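Local coordinates for putative exported protein (PDB 3OCJ) that is of unknown function but has a methyltransferase-like domain, probably of the S-adenosylmethionine-dependent class, and holds palmitic acid in the crystal, at residues Arg43-Leu51 and Leu252-Ile261; Phe227-Asp237 and Trp265-Thr274. One frame throughout, in Å; residues are numbered along the deposited sequence.

Contact 1 of 2, residues Arg43-Leu51 and Leu252-Ile261; sequences RQIELLHGL and LQQLVFTRLI. With PLM (palmitic acid), chain D.
The guanidinium of Arg259 and the amide of Gln44 are the flat groups that meet across this contact. Their planes lie 63° apart, and Gln44 OE1 approaches the guanidinium obliquely. NH1 of Arg259 stands 2.8 Å from Gln44 OE1, but the N-H points well off the line (126°), so the bond is weak. The stronger partners lie outside: NH1 of Arg259 also binds Gly34 O, and NE2 of Gln44 binds Phe39 O and Gly34 O. Within 43-51, the Arg43 guanidinium has Leu47 CD2 over the centre of one face and Glu46 OE1 at its edge, in plane, in a salt bridge. The Phe257 ring has Gln253 CG over one face, toward the rim, and carbon CA of the palmitic acid at its edge.

The two helix segments cross at -80°, their axes 10.7 Å apart at the closest approach, and meet through leucines. Leu260 is a knob in a hole formed by Gln44, Leu47, Leu48 and Leu51. Its CG lies anti to the carbonyl carbon, and its CD1 branch reaches into that hole. Leu255 CD2 packs on 43-51 beside it, 3.4 Å from Gln44 CG and 3.6 Å from Leu47 CD1. Leu252 CD1 meets Leu47 CD1 at 3.7 Å. Leu51 divides its branches: CD1 packs on Leu260 CB and Ile261 CG1, and CD2 touches the lipid, 3.6 Å from PLM CF.

The chemistry is therefore mostly apolar. The amide of Gln44 is tied to backbone carbonyls and an arginine at one end of the interface. At the other end Leu51 CD2 meets the fatty acid. Phe257, on a different side of helix 247-261, touches the same acyl chain. This is consistent with a lipid-accepting pocket whose wall is built partly from this helix pair.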
# COMPACT_ATOMS: atom_id res chain seq x y z
N ARG A 43 16.56 -12.64 21.05
CA ARG A 43 16.67 -12.01 19.74
C ARG A 43 15.35 -11.35 19.35
O ARG A 43 15.34 -10.24 18.82
CB ARG A 43 17.10 -13.03 18.68
CG ARG A 43 17.21 -12.47 17.28
CD ARG A 43 18.07 -11.22 17.23
NE ARG A 43 18.38 -10.83 15.86
CZ ARG A 43 18.99 -9.70 15.52
NH1 ARG A 43 19.36 -8.83 16.45
NH2 ARG A 43 19.23 -9.44 14.24
N GLN A 44 14.24 -12.02 19.64
CA GLN A 44 12.92 -11.46 19.35
C GLN A 44 12.70 -10.18 20.13
O GLN A 44 12.11 -9.22 19.61
CB GLN A 44 11.82 -12.47 19.68
CG GLN A 44 11.81 -13.70 18.78
CD GLN A 44 10.79 -14.71 19.25
OE1 GLN A 44 9.64 -14.37 19.52
NE2 GLN A 44 11.21 -15.98 19.36
N ILE A 45 13.17 -10.16 21.37
CA ILE A 45 13.04 -8.97 22.21
C ILE A 45 13.88 -7.84 21.62
O ILE A 45 13.45 -6.68 21.63
CB ILE A 45 13.45 -9.27 23.66
CG1 ILE A 45 12.39 -10.16 24.32
CG2 ILE A 45 13.66 -7.99 24.45
CD1 ILE A 45 12.74 -10.60 25.73
N GLU A 46 15.05 -8.17 21.09
CA GLU A 46 15.87 -7.18 20.39
C GLU A 46 15.16 -6.63 19.16
O GLU A 46 15.24 -5.44 18.87
CB GLU A 46 17.23 -7.78 20.00
CG GLU A 46 18.11 -8.18 21.17
CD GLU A 46 19.45 -8.74 20.72
OE1 GLU A 46 19.62 -8.98 19.51
OE2 GLU A 46 20.33 -8.94 21.59
N LEU A 47 14.48 -7.51 18.42
CA LEU A 47 13.73 -7.07 17.25
C LEU A 47 12.60 -6.12 17.67
O LEU A 47 12.39 -5.08 17.04
CB LEU A 47 13.16 -8.27 16.48
CG LEU A 47 14.17 -9.26 15.89
CD1 LEU A 47 13.44 -10.33 15.10
CD2 LEU A 47 15.19 -8.54 15.02
N LEU A 48 11.89 -6.47 18.73
CA LEU A 48 10.82 -5.62 19.24
C LEU A 48 11.37 -4.25 19.64
O LEU A 48 10.75 -3.22 19.36
CB LEU A 48 10.11 -6.30 20.41
CG LEU A 48 9.00 -5.51 21.12
CD1 LEU A 48 7.92 -5.07 20.13
CD2 LEU A 48 8.39 -6.33 22.23
N HIS A 49 12.53 -4.23 20.29
CA HIS A 49 13.16 -2.98 20.67
C HIS A 49 13.51 -2.14 19.45
O HIS A 49 13.36 -0.91 19.46
CB HIS A 49 14.41 -3.25 21.52
CG HIS A 49 15.02 -2.02 22.11
ND1 HIS A 49 14.51 -1.40 23.23
CD2 HIS A 49 16.10 -1.29 21.73
CE1 HIS A 49 15.25 -0.34 23.52
NE2 HIS A 49 16.22 -0.26 22.63
N GLY A 50 13.99 -2.79 18.39
CA GLY A 50 14.30 -2.10 17.15
C GLY A 50 13.06 -1.43 16.59
O GLY A 50 13.10 -0.28 16.16
N LEU A 51 11.94 -2.15 16.59
CA LEU A 51 10.67 -1.55 16.16
C LEU A 51 10.32 -0.33 17.00
O LEU A 51 9.95 0.72 16.47
CB LEU A 51 9.52 -2.55 16.27
CG LEU A 51 9.42 -3.63 15.20
CD1 LEU A 51 8.22 -4.51 15.51
CD2 LEU A 51 9.31 -3.02 13.81
N LEU A 252 12.48 -13.54 9.01
CA LEU A 252 12.47 -12.28 9.76
C LEU A 252 11.12 -11.57 9.62
O LEU A 252 10.50 -11.18 10.61
CB LEU A 252 13.63 -11.38 9.32
CG LEU A 252 13.67 -9.99 9.96
CD1 LEU A 252 13.97 -10.08 11.45
CD2 LEU A 252 14.69 -9.09 9.27
N GLN A 253 10.67 -11.39 8.38
CA GLN A 253 9.39 -10.75 8.13
C GLN A 253 8.24 -11.48 8.83
O GLN A 253 7.37 -10.85 9.44
CB GLN A 253 9.11 -10.69 6.64
CG GLN A 253 7.74 -10.15 6.33
CD GLN A 253 7.53 -10.04 4.85
OE1 GLN A 253 8.19 -9.24 4.19
NE2 GLN A 253 6.60 -10.82 4.32
N GLN A 254 8.25 -12.80 8.77
CA GLN A 254 7.17 -13.57 9.37
C GLN A 254 7.10 -13.36 10.89
O GLN A 254 6.01 -13.27 11.45
CB GLN A 254 7.32 -15.05 9.05
CG GLN A 254 7.12 -15.34 7.57
CD GLN A 254 7.48 -16.75 7.20
OE1 GLN A 254 8.32 -17.38 7.84
NE2 GLN A 254 6.86 -17.26 6.15
N LEU A 255 8.26 -13.30 11.54
CA LEU A 255 8.29 -13.08 12.98
C LEU A 255 7.81 -11.67 13.28
O LEU A 255 6.95 -11.46 14.14
CB LEU A 255 9.70 -13.30 13.51
CG LEU A 255 9.86 -13.09 15.02
CD1 LEU A 255 8.99 -14.07 15.80
CD2 LEU A 255 11.32 -13.25 15.40
N VAL A 256 8.36 -10.71 12.56
CA VAL A 256 8.01 -9.31 12.78
C VAL A 256 6.52 -9.06 12.56
O VAL A 256 5.87 -8.39 13.38
CB VAL A 256 8.89 -8.36 11.94
CG1 VAL A 256 8.41 -6.92 12.07
CG2 VAL A 256 10.35 -8.47 12.38
N PHE A 257 5.97 -9.58 11.47
CA PHE A 257 4.55 -9.37 11.17
C PHE A 257 3.64 -10.19 12.08
O PHE A 257 2.76 -9.65 12.73
CB PHE A 257 4.23 -9.70 9.70
CG PHE A 257 4.77 -8.71 8.69
CD1 PHE A 257 5.59 -7.65 9.05
CD2 PHE A 257 4.45 -8.87 7.34
CE1 PHE A 257 6.08 -6.76 8.08
CE2 PHE A 257 4.93 -7.99 6.38
CZ PHE A 257 5.75 -6.94 6.74
N THR A 258 3.83 -11.51 12.11
CA THR A 258 2.88 -12.36 12.83
C THR A 258 2.90 -12.16 14.34
O THR A 258 1.85 -12.19 14.98
CB THR A 258 3.08 -13.85 12.53
OG1 THR A 258 4.35 -14.28 13.06
CG2 THR A 258 3.03 -14.10 11.05
N ARG A 259 4.08 -11.96 14.91
CA ARG A 259 4.19 -11.90 16.36
C ARG A 259 4.27 -10.48 16.92
O ARG A 259 3.73 -10.21 17.99
CB ARG A 259 5.39 -12.72 16.84
CG ARG A 259 5.42 -12.87 18.35
CD ARG A 259 6.43 -13.92 18.78
NE ARG A 259 6.10 -15.23 18.22
CZ ARG A 259 6.68 -16.36 18.60
NH1 ARG A 259 7.62 -16.34 19.54
NH2 ARG A 259 6.32 -17.51 18.05
N LEU A 260 4.96 -9.59 16.22
CA LEU A 260 5.20 -8.27 16.81
C LEU A 260 4.16 -7.21 16.42
O LEU A 260 3.44 -6.70 17.28
CB LEU A 260 6.62 -7.79 16.52
CG LEU A 260 7.73 -8.79 16.89
CD1 LEU A 260 9.10 -8.18 16.67
CD2 LEU A 260 7.57 -9.27 18.34
N ILE A 261 4.07 -6.91 15.13
CA ILE A 261 3.16 -5.86 14.66
C ILE A 261 1.71 -6.32 14.55
O ILE A 261 0.79 -5.64 14.99
CB ILE A 261 3.60 -5.34 13.28
CG1 ILE A 261 4.97 -4.67 13.38
CG2 ILE A 261 2.53 -4.44 12.67
CD1 ILE A 261 5.61 -4.39 12.02
C1 PLM D . -0.24 -0.59 2.61
O1 PLM D . 0.12 -0.17 1.49
O2 PLM D . -1.00 0.13 3.29
C2 PLM D . 0.22 -1.92 3.17
C3 PLM D . 1.35 -2.57 2.36
C4 PLM D . 1.90 -3.74 3.18
C5 PLM D . 2.87 -4.62 2.40
C6 PLM D . 4.16 -3.90 2.03
C7 PLM D . 4.67 -3.00 3.15
C8 PLM D . 5.13 -3.76 4.39
C9 PLM D . 5.66 -2.74 5.39
CA PLM D . 6.55 -3.36 6.46
CB PLM D . 7.47 -2.29 7.03
CC PLM D . 8.06 -2.69 8.37
CD PLM D . 8.94 -1.57 8.92
CE PLM D . 9.38 -1.91 10.34
CF PLM D . 9.84 -0.68 11.10
CG PLM D . 11.02 0.00 10.44

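Contact 2 of 2, residues Phe227-Asp237 and Trp265-Thr274; sequences FLTPPPALSPD and WNALRTHAQT. With PLM (palmitic acid), chain D.
The Phe227 ring meets three neighbours: Thr274 over one face, Arg269 O at an edge and His271 beyond CZ. Phe227 CB is 4.0 Å from Thr274 OG1. CG stands between the backbone N and the carbonyl carbon (chi1 54°), which turns one ring face to Thr274. There OG1 sits over the rim, and Thr274 CB lies 4.0 Å from the centroid of the Phe227 ring, close to the normal, in a CH-pi contact. Over the same face Thr274 CG2 meets CD2 and CE2. Phe227 CD1 has Arg269 O at the ring edge, 3.4 Å away. CE1 comes near Thr270 O. The tip, CZ, points at the face of the His271 ring, and the Phe227 and His271 rings form a T-shaped stack with planes at 85°.

The backbones join through one direct bond, Arg269 N to Leu228 O, 2.9 Å and nearly straight. A water donates to both Leu228 O and Ala267 O. Thr229 CA gives a CH contact to Arg269 O. Leu268 then fits over the proline run, its CB on Pro230 and its CD1 touching both Pro231 CD and Leu234 CD2. Leu228 CD1 reaches Trp265 CD1, and the indole carries PLM C4 over its centre, 3.4 Å above the plane.

Outside the pair, the guanidinium of Arg269 is held by Asp203, Glu200 O and Asn197 O, and His271 NE2 by Asp290. Thr270 and Gln273 form a capping box that starts helix 271-280. In this Rossmann-like methyltransferase fold, the arrangement is a loop after strand 221-226 packed on the loop that leads into the N-capped helix, with Trp265 beside the bound lipid.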
# COMPACT_ATOMS: atom_id res chain seq x y z
N PHE A 227 -2.74 -5.86 -5.35
CA PHE A 227 -3.24 -6.73 -4.30
C PHE A 227 -2.10 -7.56 -3.75
O PHE A 227 -1.20 -7.95 -4.50
CB PHE A 227 -4.38 -7.63 -4.81
CG PHE A 227 -4.01 -8.43 -6.04
CD1 PHE A 227 -3.74 -9.78 -5.94
CD2 PHE A 227 -3.94 -7.81 -7.28
CE1 PHE A 227 -3.42 -10.52 -7.07
CE2 PHE A 227 -3.61 -8.54 -8.41
CZ PHE A 227 -3.34 -9.89 -8.31
N LEU A 228 -2.11 -7.82 -2.44
CA LEU A 228 -1.19 -8.78 -1.85
C LEU A 228 -1.72 -10.20 -2.02
O LEU A 228 -2.93 -10.45 -1.86
CB LEU A 228 -1.01 -8.49 -0.36
CG LEU A 228 -0.20 -7.25 -0.01
CD1 LEU A 228 -0.42 -6.89 1.47
CD2 LEU A 228 1.28 -7.48 -0.28
N THR A 229 -0.82 -11.12 -2.37
CA THR A 229 -1.19 -12.51 -2.65
C THR A 229 -0.90 -13.43 -1.45
O THR A 229 -0.04 -13.12 -0.61
CB THR A 229 -0.35 -13.03 -3.82
OG1 THR A 229 1.02 -12.81 -3.47
CG2 THR A 229 -0.70 -12.26 -5.10
N PRO A 230 -1.62 -14.55 -1.37
CA PRO A 230 -1.42 -15.50 -0.26
C PRO A 230 -0.16 -16.33 -0.48
O PRO A 230 0.14 -16.69 -1.62
CB PRO A 230 -2.66 -16.39 -0.35
CG PRO A 230 -2.97 -16.41 -1.83
CD PRO A 230 -2.74 -14.97 -2.24
N PRO A 231 0.56 -16.65 0.61
CA PRO A 231 1.74 -17.52 0.50
C PRO A 231 1.32 -18.98 0.35
O PRO A 231 0.14 -19.32 0.50
CB PRO A 231 2.43 -17.32 1.85
CG PRO A 231 1.28 -17.06 2.79
CD PRO A 231 0.32 -16.20 1.99
N PRO A 232 2.29 -19.84 0.03
CA PRO A 232 1.95 -21.25 -0.20
C PRO A 232 1.27 -21.94 0.99
O PRO A 232 0.39 -22.76 0.75
CB PRO A 232 3.31 -21.88 -0.51
CG PRO A 232 4.11 -20.76 -1.10
CD PRO A 232 3.68 -19.54 -0.32
N ALA A 233 1.61 -21.59 2.22
CA ALA A 233 0.95 -22.25 3.35
C ALA A 233 -0.56 -21.99 3.34
O ALA A 233 -1.36 -22.85 3.72
CB ALA A 233 1.55 -21.82 4.66
N LEU A 234 -0.94 -20.80 2.88
CA LEU A 234 -2.33 -20.35 2.99
C LEU A 234 -3.20 -20.78 1.80
O LEU A 234 -4.40 -21.02 1.95
CB LEU A 234 -2.36 -18.82 3.12
CG LEU A 234 -3.74 -18.16 3.28
CD1 LEU A 234 -4.47 -18.71 4.51
CD2 LEU A 234 -3.58 -16.66 3.40
N SER A 235 -2.60 -20.87 0.62
CA SER A 235 -3.37 -21.13 -0.59
C SER A 235 -2.71 -22.15 -1.51
O SER A 235 -1.52 -22.01 -1.83
CB SER A 235 -3.54 -19.84 -1.40
OG SER A 235 -4.19 -20.12 -2.63
N PRO A 236 -3.48 -23.15 -1.98
CA PRO A 236 -2.97 -24.09 -2.99
C PRO A 236 -2.61 -23.36 -4.28
O PRO A 236 -1.87 -23.91 -5.09
CB PRO A 236 -4.17 -25.01 -3.25
CG PRO A 236 -5.08 -24.82 -2.10
CD PRO A 236 -4.88 -23.42 -1.61
N ASP A 237 -3.12 -22.15 -4.45
CA ASP A 237 -2.90 -21.38 -5.68
C ASP A 237 -2.00 -20.18 -5.46
O ASP A 237 -2.06 -19.20 -6.21
CB ASP A 237 -4.26 -20.95 -6.23
CG ASP A 237 -5.19 -22.12 -6.44
OD1 ASP A 237 -4.77 -23.09 -7.10
OD2 ASP A 237 -6.33 -22.08 -5.94
N TRP A 265 -3.17 -5.57 7.07
CA TRP A 265 -3.20 -5.69 5.61
C TRP A 265 -3.21 -7.14 5.13
O TRP A 265 -2.60 -7.46 4.11
CB TRP A 265 -2.02 -4.94 4.98
CG TRP A 265 -0.64 -5.37 5.45
CD1 TRP A 265 -0.04 -6.58 5.23
CD2 TRP A 265 0.31 -4.57 6.16
NE1 TRP A 265 1.24 -6.58 5.78
CE2 TRP A 265 1.47 -5.35 6.34
CE3 TRP A 265 0.30 -3.25 6.64
CZ2 TRP A 265 2.60 -4.87 7.01
CZ3 TRP A 265 1.43 -2.77 7.30
CH2 TRP A 265 2.57 -3.58 7.48
N ASN A 266 -3.93 -8.00 5.85
CA ASN A 266 -3.85 -9.43 5.60
C ASN A 266 -5.04 -10.04 4.85
O ASN A 266 -5.33 -11.23 5.00
CB ASN A 266 -3.61 -10.18 6.91
CG ASN A 266 -4.78 -10.06 7.87
OD1 ASN A 266 -5.65 -9.20 7.72
ND2 ASN A 266 -4.80 -10.95 8.87
N ALA A 267 -5.71 -9.22 4.04
CA ALA A 267 -6.73 -9.74 3.15
C ALA A 267 -6.02 -10.10 1.85
O ALA A 267 -5.90 -9.28 0.95
CB ALA A 267 -7.83 -8.72 2.90
N LEU A 268 -5.55 -11.34 1.78
CA LEU A 268 -4.68 -11.79 0.69
C LEU A 268 -5.53 -12.50 -0.36
O LEU A 268 -6.43 -13.27 -0.01
CB LEU A 268 -3.59 -12.72 1.23
CG LEU A 268 -2.82 -12.18 2.45
CD1 LEU A 268 -1.78 -13.18 2.95
CD2 LEU A 268 -2.17 -10.83 2.12
N ARG A 269 -5.24 -12.24 -1.63
CA ARG A 269 -6.06 -12.74 -2.73
C ARG A 269 -5.19 -13.15 -3.90
O ARG A 269 -4.12 -12.57 -4.12
CB ARG A 269 -7.06 -11.67 -3.18
CG ARG A 269 -8.16 -11.40 -2.15
CD ARG A 269 -9.27 -10.47 -2.67
NE ARG A 269 -10.29 -10.37 -1.61
CZ ARG A 269 -10.27 -9.47 -0.63
NH1 ARG A 269 -9.36 -8.50 -0.60
NH2 ARG A 269 -11.22 -9.53 0.31
N THR A 270 -5.64 -14.17 -4.63
CA THR A 270 -4.90 -14.63 -5.79
C THR A 270 -5.22 -13.77 -7.03
O THR A 270 -6.16 -12.96 -7.03
CB THR A 270 -5.25 -16.07 -6.13
OG1 THR A 270 -6.64 -16.13 -6.46
CG2 THR A 270 -4.96 -17.00 -4.95
N HIS A 271 -4.45 -13.98 -8.10
CA HIS A 271 -4.72 -13.36 -9.38
C HIS A 271 -6.12 -13.75 -9.87
O HIS A 271 -6.87 -12.90 -10.33
CB HIS A 271 -3.70 -13.82 -10.43
CG HIS A 271 -2.32 -13.27 -10.24
ND1 HIS A 271 -1.42 -13.77 -9.32
CD2 HIS A 271 -1.67 -12.28 -10.90
CE1 HIS A 271 -0.28 -13.10 -9.41
NE2 HIS A 271 -0.41 -12.19 -10.36
N ALA A 272 -6.45 -15.03 -9.76
CA ALA A 272 -7.75 -15.49 -10.21
C ALA A 272 -8.89 -14.87 -9.42
O ALA A 272 -9.92 -14.50 -9.98
CB ALA A 272 -7.83 -17.03 -10.16
N GLN A 273 -8.72 -14.75 -8.10
CA GLN A 273 -9.75 -14.12 -7.28
C GLN A 273 -9.93 -12.66 -7.69
O GLN A 273 -11.05 -12.18 -7.85
CB GLN A 273 -9.42 -14.22 -5.79
CG GLN A 273 -9.58 -15.64 -5.23
CD GLN A 273 -9.16 -15.73 -3.78
OE1 GLN A 273 -8.11 -15.23 -3.39
NE2 GLN A 273 -9.99 -16.39 -2.98
N THR A 274 -8.81 -11.95 -7.84
CA THR A 274 -8.86 -10.55 -8.23
C THR A 274 -9.50 -10.39 -9.62
O THR A 274 -10.31 -9.49 -9.83
CB THR A 274 -7.46 -9.93 -8.17
OG1 THR A 274 -7.03 -9.92 -6.80
CG2 THR A 274 -7.45 -8.50 -8.71
C1 PLM D . -0.24 -0.59 2.61
O1 PLM D . 0.12 -0.17 1.49
O2 PLM D . -1.00 0.13 3.29
C2 PLM D . 0.22 -1.92 3.17
C3 PLM D . 1.35 -2.57 2.36
C4 PLM D . 1.90 -3.74 3.18
C5 PLM D . 2.87 -4.62 2.40
C6 PLM D . 4.16 -3.90 2.03
C7 PLM D . 4.67 -3.00 3.15
C8 PLM D . 5.13 -3.76 4.39
C9 PLM D . 5.66 -2.74 5.39
CA PLM D . 6.55 -3.36 6.46
CB PLM D . 7.47 -2.29 7.03
CC PLM D . 8.06 -2.69 8.37
CD PLM D . 8.94 -1.57 8.92
CE PLM D . 9.38 -1.91 10.34
CF PLM D . 9.84 -0.68 11.10
CG PLM D . 11.02 0.00 10.44
O HOH W 1 -5.05 -8.68 -1.55

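In the fold
Contact 1 and contact 2 have centres 23 Å apart. Their segments alternate along the chain: 43-51, 227-237, 252-261, 265-274. After helix 247-261 of contact 1 the next helix in the chain is 271-280, reached through the loop that holds Trp265. The two contacts touch where Phe257 meets Trp265 edge-to-face. Contact 1 joins helix 41-53, from the N-terminal helical part, to helix 247-261. Contact 2 lies near the sheet, just after strand 221-226. Both reach the same palmitic acid, whose tail end lies at contact 1 and whose carboxylate end lies nearer contact 2. The lipid runs from the helical part toward Trp265, consistent with a pocket between the helices and the sheet of a methyltransferase-like fold.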